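Local coordinates for protein putative oxidoreductase (Klebsiella pneumoniae subsp. pneumoniae MGH 78578, PDB 3E82) that probably acts as a nucleotide-dependent oxidoreductase of the Gfo/Idh/MocA family, although its substrate is not known, at residues K149-P160 / H224-A235. Sequence-based numbering, arbitrary orientation.
Sequences KHFESHFDRFRP and HKVILHCSMLVA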
loop_
_atom_site.group_PDB
_atom_site.type_symbol
_atom_site.label_atom_id
_atom_site.label_comp_id
_atom_site.label_asym_id
_atom_site.label_seq_id
_atom_site.Cartn_x
_atom_site.Cartn_y
_atom_site.Cartn_z
ATOM N N LYS B 149 0.152 -14.064 0.677
ATOM C CA LYS B 149 -1.076 -13.426 0.226
ATOM C C LYS B 149 -0.908 -11.938 -0.071
ATOM O O LYS B 149 -1.636 -11.376 -0.897
ATOM C CB LYS B 149 -2.187 -13.638 1.274
ATOM C CG LYS B 149 -2.636 -15.101 1.389
ATOM C CD LYS B 149 -3.122 -15.595 0.034
ATOM C CE LYS B 149 -3.107 -17.114 -0.078
ATOM N NZ LYS B 149 -4.103 -17.755 0.804
ATOM N N HIS B 150 0.065 -11.317 0.593
ATOM C CA HIS B 150 0.340 -9.892 0.441
ATOM C C HIS B 150 1.850 -9.640 0.541
ATOM O O HIS B 150 2.452 -9.788 1.608
ATOM C CB HIS B 150 -0.421 -9.112 1.532
ATOM C CG HIS B 150 -0.174 -7.631 1.527
ATOM N ND1 HIS B 150 -1.196 -6.708 1.461
ATOM C CD2 HIS B 150 0.972 -6.913 1.622
ATOM C CE1 HIS B 150 -0.692 -5.488 1.516
ATOM N NE2 HIS B 150 0.622 -5.584 1.613
ATOM N N PHE B 151 2.448 -9.265 -0.589
ATOM C CA PHE B 151 3.881 -8.987 -0.689
ATOM C C PHE B 151 4.040 -7.496 -0.986
ATOM O O PHE B 151 3.562 -7.000 -2.011
ATOM C CB PHE B 151 4.482 -9.824 -1.822
ATOM C CG PHE B 151 5.967 -9.626 -2.024
ATOM C CD1 PHE B 151 6.891 -10.444 -1.374
ATOM C CD2 PHE B 151 6.438 -8.663 -2.909
ATOM C CE1 PHE B 151 8.254 -10.305 -1.612
ATOM C CE2 PHE B 151 7.802 -8.519 -3.152
ATOM C CZ PHE B 151 8.707 -9.339 -2.507
ATOM N N GLU B 152 4.702 -6.780 -0.082
ATOM C CA GLU B 152 4.888 -5.343 -0.241
ATOM C C GLU B 152 6.368 -4.967 -0.213
ATOM O O GLU B 152 7.097 -5.322 0.723
ATOM C CB GLU B 152 4.130 -4.602 0.864
ATOM C CG GLU B 152 3.999 -3.119 0.620
ATOM C CD GLU B 152 2.987 -2.473 1.532
ATOM O OE1 GLU B 152 2.083 -3.187 2.020
ATOM O OE2 GLU B 152 3.090 -1.245 1.741
ATOM N N SER B 153 6.792 -4.235 -1.242
ATOM C CA SER B 153 8.180 -3.808 -1.404
ATOM C C SER B 153 8.244 -2.298 -1.601
ATOM O O SER B 153 7.540 -1.741 -2.456
ATOM C CB SER B 153 8.795 -4.533 -2.611
ATOM O OG SER B 153 10.132 -4.139 -2.836
ATOM N N HIS B 154 9.097 -1.642 -0.818
ATOM C CA HIS B 154 9.238 -0.190 -0.867
ATOM C C HIS B 154 10.630 0.355 -1.148
ATOM O O HIS B 154 11.647 -0.250 -0.805
ATOM C CB HIS B 154 8.846 0.454 0.474
ATOM C CG HIS B 154 7.383 0.433 0.778
ATOM N ND1 HIS B 154 6.714 1.548 1.237
ATOM C CD2 HIS B 154 6.470 -0.564 0.733
ATOM C CE1 HIS B 154 5.449 1.238 1.458
ATOM N NE2 HIS B 154 5.275 -0.037 1.161
ATOM N N PHE B 155 10.643 1.523 -1.772
ATOM C CA PHE B 155 11.863 2.280 -1.985
ATOM C C PHE B 155 11.396 3.668 -1.592
ATOM O O PHE B 155 10.662 4.309 -2.335
ATOM C CB PHE B 155 12.340 2.351 -3.426
ATOM C CG PHE B 155 13.529 3.254 -3.576
ATOM C CD1 PHE B 155 14.812 2.776 -3.332
ATOM C CD2 PHE B 155 13.358 4.618 -3.812
ATOM C CE1 PHE B 155 15.904 3.638 -3.308
ATOM C CE2 PHE B 155 14.448 5.490 -3.788
ATOM C CZ PHE B 155 15.721 4.996 -3.535
ATOM N N ASP B 156 11.799 4.123 -0.416
ATOM C CA ASP B 156 11.375 5.432 0.054
ATOM C C ASP B 156 12.533 6.186 0.680
ATOM O O ASP B 156 13.435 5.596 1.271
ATOM C CB ASP B 156 10.250 5.298 1.096
ATOM C CG ASP B 156 9.021 4.556 0.560
ATOM O OD1 ASP B 156 8.817 4.552 -0.674
ATOM O OD2 ASP B 156 8.246 3.989 1.371
ATOM N N ARG B 157 12.508 7.499 0.534
ATOM C CA ARG B 157 13.529 8.346 1.124
ATOM C C ARG B 157 12.891 9.696 1.425
ATOM O O ARG B 157 11.759 9.958 1.011
ATOM C CB ARG B 157 14.742 8.455 0.184
ATOM C CG ARG B 157 15.460 7.107 0.085
ATOM C CD ARG B 157 16.818 7.107 -0.601
ATOM N NE ARG B 157 17.313 5.726 -0.672
ATOM C CZ ARG B 157 18.460 5.348 -1.236
ATOM N NH1 ARG B 157 19.266 6.245 -1.796
ATOM N NH2 ARG B 157 18.803 4.062 -1.246
ATOM N N PHE B 158 13.586 10.536 2.179
ATOM C CA PHE B 158 13.037 11.836 2.526
ATOM C C PHE B 158 13.848 12.945 1.883
ATOM O O PHE B 158 14.960 13.250 2.313
ATOM C CB PHE B 158 13.010 12.016 4.043
ATOM C CG PHE B 158 12.299 13.260 4.490
ATOM C CD1 PHE B 158 10.931 13.413 4.274
ATOM C CD2 PHE B 158 12.998 14.286 5.115
ATOM C CE1 PHE B 158 10.271 14.574 4.677
ATOM C CE2 PHE B 158 12.345 15.451 5.521
ATOM C CZ PHE B 158 10.983 15.594 5.302
ATOM N N ARG B 159 13.277 13.537 0.843
ATOM C CA ARG B 159 13.920 14.613 0.114
ATOM C C ARG B 159 12.870 15.620 -0.329
ATOM O O ARG B 159 12.490 15.677 -1.502
ATOM C CB ARG B 159 14.680 14.039 -1.084
ATOM C CG ARG B 159 15.869 13.184 -0.651
ATOM C CD ARG B 159 16.489 12.392 -1.788
ATOM N NE ARG B 159 17.568 11.533 -1.297
ATOM C CZ ARG B 159 18.160 10.582 -2.015
ATOM N NH1 ARG B 159 17.776 10.360 -3.268
ATOM N NH2 ARG B 159 19.134 9.850 -1.484
ATOM N N PRO B 160 12.385 16.434 0.620
ATOM C CA PRO B 160 11.368 17.454 0.353
ATOM C C PRO B 160 11.881 18.536 -0.593
ATOM O O PRO B 160 11.107 19.154 -1.329
ATOM C CB PRO B 160 11.058 17.993 1.746
ATOM C CG PRO B 160 12.387 17.887 2.436
ATOM C CD PRO B 160 12.842 16.506 2.020
ATOM N N HIS B 224 -2.933 -13.894 -4.872
ATOM C CA HIS B 224 -2.272 -12.970 -3.964
ATOM C C HIS B 224 -2.004 -11.622 -4.603
ATOM O O HIS B 224 -2.154 -11.456 -5.820
ATOM C CB HIS B 224 -0.981 -13.576 -3.393
ATOM C CG HIS B 224 0.190 -13.540 -4.327
ATOM N ND1 HIS B 224 0.341 -14.427 -5.371
ATOM C CD2 HIS B 224 1.290 -12.752 -4.341
ATOM C CE1 HIS B 224 1.487 -14.191 -5.984
ATOM N NE2 HIS B 224 2.082 -13.178 -5.379
ATOM N N LYS B 225 -1.610 -10.662 -3.774
ATOM C CA LYS B 225 -1.351 -9.304 -4.234
ATOM C C LYS B 225 0.082 -8.858 -3.986
ATOM O O LYS B 225 0.710 -9.235 -2.992
ATOM C CB LYS B 225 -2.299 -8.325 -3.522
ATOM C CG LYS B 225 -3.788 -8.628 -3.690
ATOM C CD LYS B 225 -4.248 -8.411 -5.134
ATOM C CE LYS B 225 -5.749 -8.675 -5.279
ATOM N NZ LYS B 225 -6.254 -8.457 -6.661
ATOM N N VAL B 226 0.585 -8.040 -4.904
ATOM C CA VAL B 226 1.928 -7.494 -4.802
ATOM C C VAL B 226 1.817 -5.978 -4.895
ATOM O O VAL B 226 1.213 -5.437 -5.826
ATOM C CB VAL B 226 2.841 -8.018 -5.938
ATOM C CG1 VAL B 226 4.093 -7.137 -6.061
ATOM C CG2 VAL B 226 3.251 -9.468 -5.641
ATOM N N ILE B 227 2.380 -5.297 -3.906
ATOM C CA ILE B 227 2.361 -3.846 -3.872
ATOM C C ILE B 227 3.791 -3.317 -3.911
ATOM O O ILE B 227 4.620 -3.677 -3.069
ATOM C CB ILE B 227 1.672 -3.321 -2.594
ATOM C CG1 ILE B 227 0.186 -3.686 -2.617
ATOM C CG2 ILE B 227 1.833 -1.810 -2.502
ATOM C CD1 ILE B 227 -0.566 -3.248 -1.360
ATOM N N LEU B 228 4.071 -2.477 -4.904
ATOM C CA LEU B 228 5.391 -1.877 -5.070
ATOM C C LEU B 228 5.176 -0.391 -4.846
ATOM O O LEU B 228 4.319 0.217 -5.490
ATOM C CB LEU B 228 5.913 -2.141 -6.484
ATOM C CG LEU B 228 5.906 -3.602 -6.954
ATOM C CD1 LEU B 228 6.544 -3.682 -8.345
ATOM C CD2 LEU B 228 6.676 -4.489 -5.971
ATOM N N HIS B 229 5.943 0.196 -3.933
ATOM C CA HIS B 229 5.761 1.608 -3.602
ATOM C C HIS B 229 7.061 2.409 -3.555
ATOM O O HIS B 229 8.024 2.010 -2.903
ATOM C CB HIS B 229 5.042 1.721 -2.250
ATOM C CG HIS B 229 4.628 3.116 -1.893
ATOM N ND1 HIS B 229 3.427 3.661 -2.295
ATOM C CD2 HIS B 229 5.280 4.095 -1.221
ATOM C CE1 HIS B 229 3.357 4.917 -1.888
ATOM N NE2 HIS B 229 4.468 5.205 -1.233
ATOM N N CYS B 230 7.055 3.546 -4.246
ATOM C CA CYS B 230 8.199 4.459 -4.310
ATOM C C CYS B 230 7.765 5.862 -3.883
ATOM O O CYS B 230 6.699 6.326 -4.278
ATOM C CB CYS B 230 8.731 4.547 -5.747
ATOM S SG CYS B 230 9.336 3.017 -6.432
ATOM N N SER B 231 8.586 6.536 -3.081
ATOM C CA SER B 231 8.269 7.903 -2.662
ATOM C C SER B 231 9.501 8.672 -2.205
ATOM O O SER B 231 10.379 8.109 -1.574
ATOM C CB SER B 231 7.243 7.917 -1.523
ATOM O OG SER B 231 6.997 9.258 -1.113
HETATM N N MSE B 232 9.550 9.959 -2.523
HETATM C CA MSE B 232 10.666 10.811 -2.125
HETATM C C MSE B 232 10.334 11.572 -0.839
HETATM O O MSE B 232 11.135 12.373 -0.358
HETATM C CB MSE B 232 10.991 11.812 -3.239
HETATM C CG MSE B 232 11.480 11.161 -4.521
HETATM SE SE MSE B 232 13.147 10.235 -4.216
HETATM C CE MSE B 232 14.334 11.437 -5.181
ATOM N N LEU B 233 9.153 11.326 -0.278
ATOM C CA LEU B 233 8.766 12.012 0.951
ATOM C C LEU B 233 8.341 11.104 2.083
ATOM O O LEU B 233 7.169 11.052 2.444
ATOM C CB LEU B 233 7.650 13.018 0.684
ATOM C CG LEU B 233 8.101 14.427 0.309
ATOM C CD1 LEU B 233 6.899 15.340 0.358
ATOM C CD2 LEU B 233 9.175 14.922 1.274
ATOM N N VAL B 234 9.306 10.394 2.647
ATOM C CA VAL B 234 9.040 9.497 3.760
ATOM C C VAL B 234 10.111 9.745 4.811
ATOM O O VAL B 234 11.212 9.205 4.725
ATOM C CB VAL B 234 9.086 8.013 3.317
ATOM C CG1 VAL B 234 8.839 7.100 4.516
ATOM C CG2 VAL B 234 8.039 7.758 2.244
ATOM N N ALA B 235 9.789 10.577 5.794
ATOM C CA ALA B 235 10.731 10.901 6.859
ATOM C C ALA B 235 11.005 9.677 7.716
ATOM O O ALA B 235 12.074 9.562 8.309
ATOM C CB ALA B 235 10.188 12.035 7.722
#
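With CG of H229 turned away from its own backbone N (chi1 -172°) and CG of H154 swung back beside the N of its residue (chi1 -72°), the two imidazoles cross obliquely, and CB of H229 sits over one face of the H154 ring, 3.7 Å from its centroid, as a CH-pi contact. The same ring is gripped at its edge from both nitrogens: NE2 gives a hydrogen bond of 2.6 Å to OE2 of E152, and ND1 one of 2.9 Å to OD2 of D156. E152 has a second histidine, since its OE1 accepts from NE2 of H150 at 2.8 Å; both E152 oxygens use their anti lone pairs. CD1 of I227 reaches CE1 of H150 at 3.6 Å, while D156 lays its CB against CG2 of V234.

Strands 149-156 and 225-231, which carry most of these side chains, run parallel, the axes 4.7 Å apart, joined by backbone bonds that alternate from K149 O to R157 N. On the other face of the sheet F151, S153, F155 and C230 touch helix 176-192, with V226 and L228 beside F151 and S153. Past the strands, R159 N still donates to M232 O at 2.7 Å, and A235 CB and P160 CD lie over opposite faces of the F158 ring.

Two central strands of the mixed sheet of the C-terminal alpha/beta domain are thus paired. The largely polar face carrying H150, E152, H154 and H229 meets the second subunit, where NE1 of W214 of that subunit donates a hydrogen bond to ND1 of H150 and H229 of that subunit meets the H150 ring. The chain H150-E152-H154-D156 fixes the rotation of the H150 and H154 rings. H154, donating to a carboxylate on each side, is probably positively charged, whereas H150, accepting the indole N-H on ND1 and donating from NE2, is probably neutral.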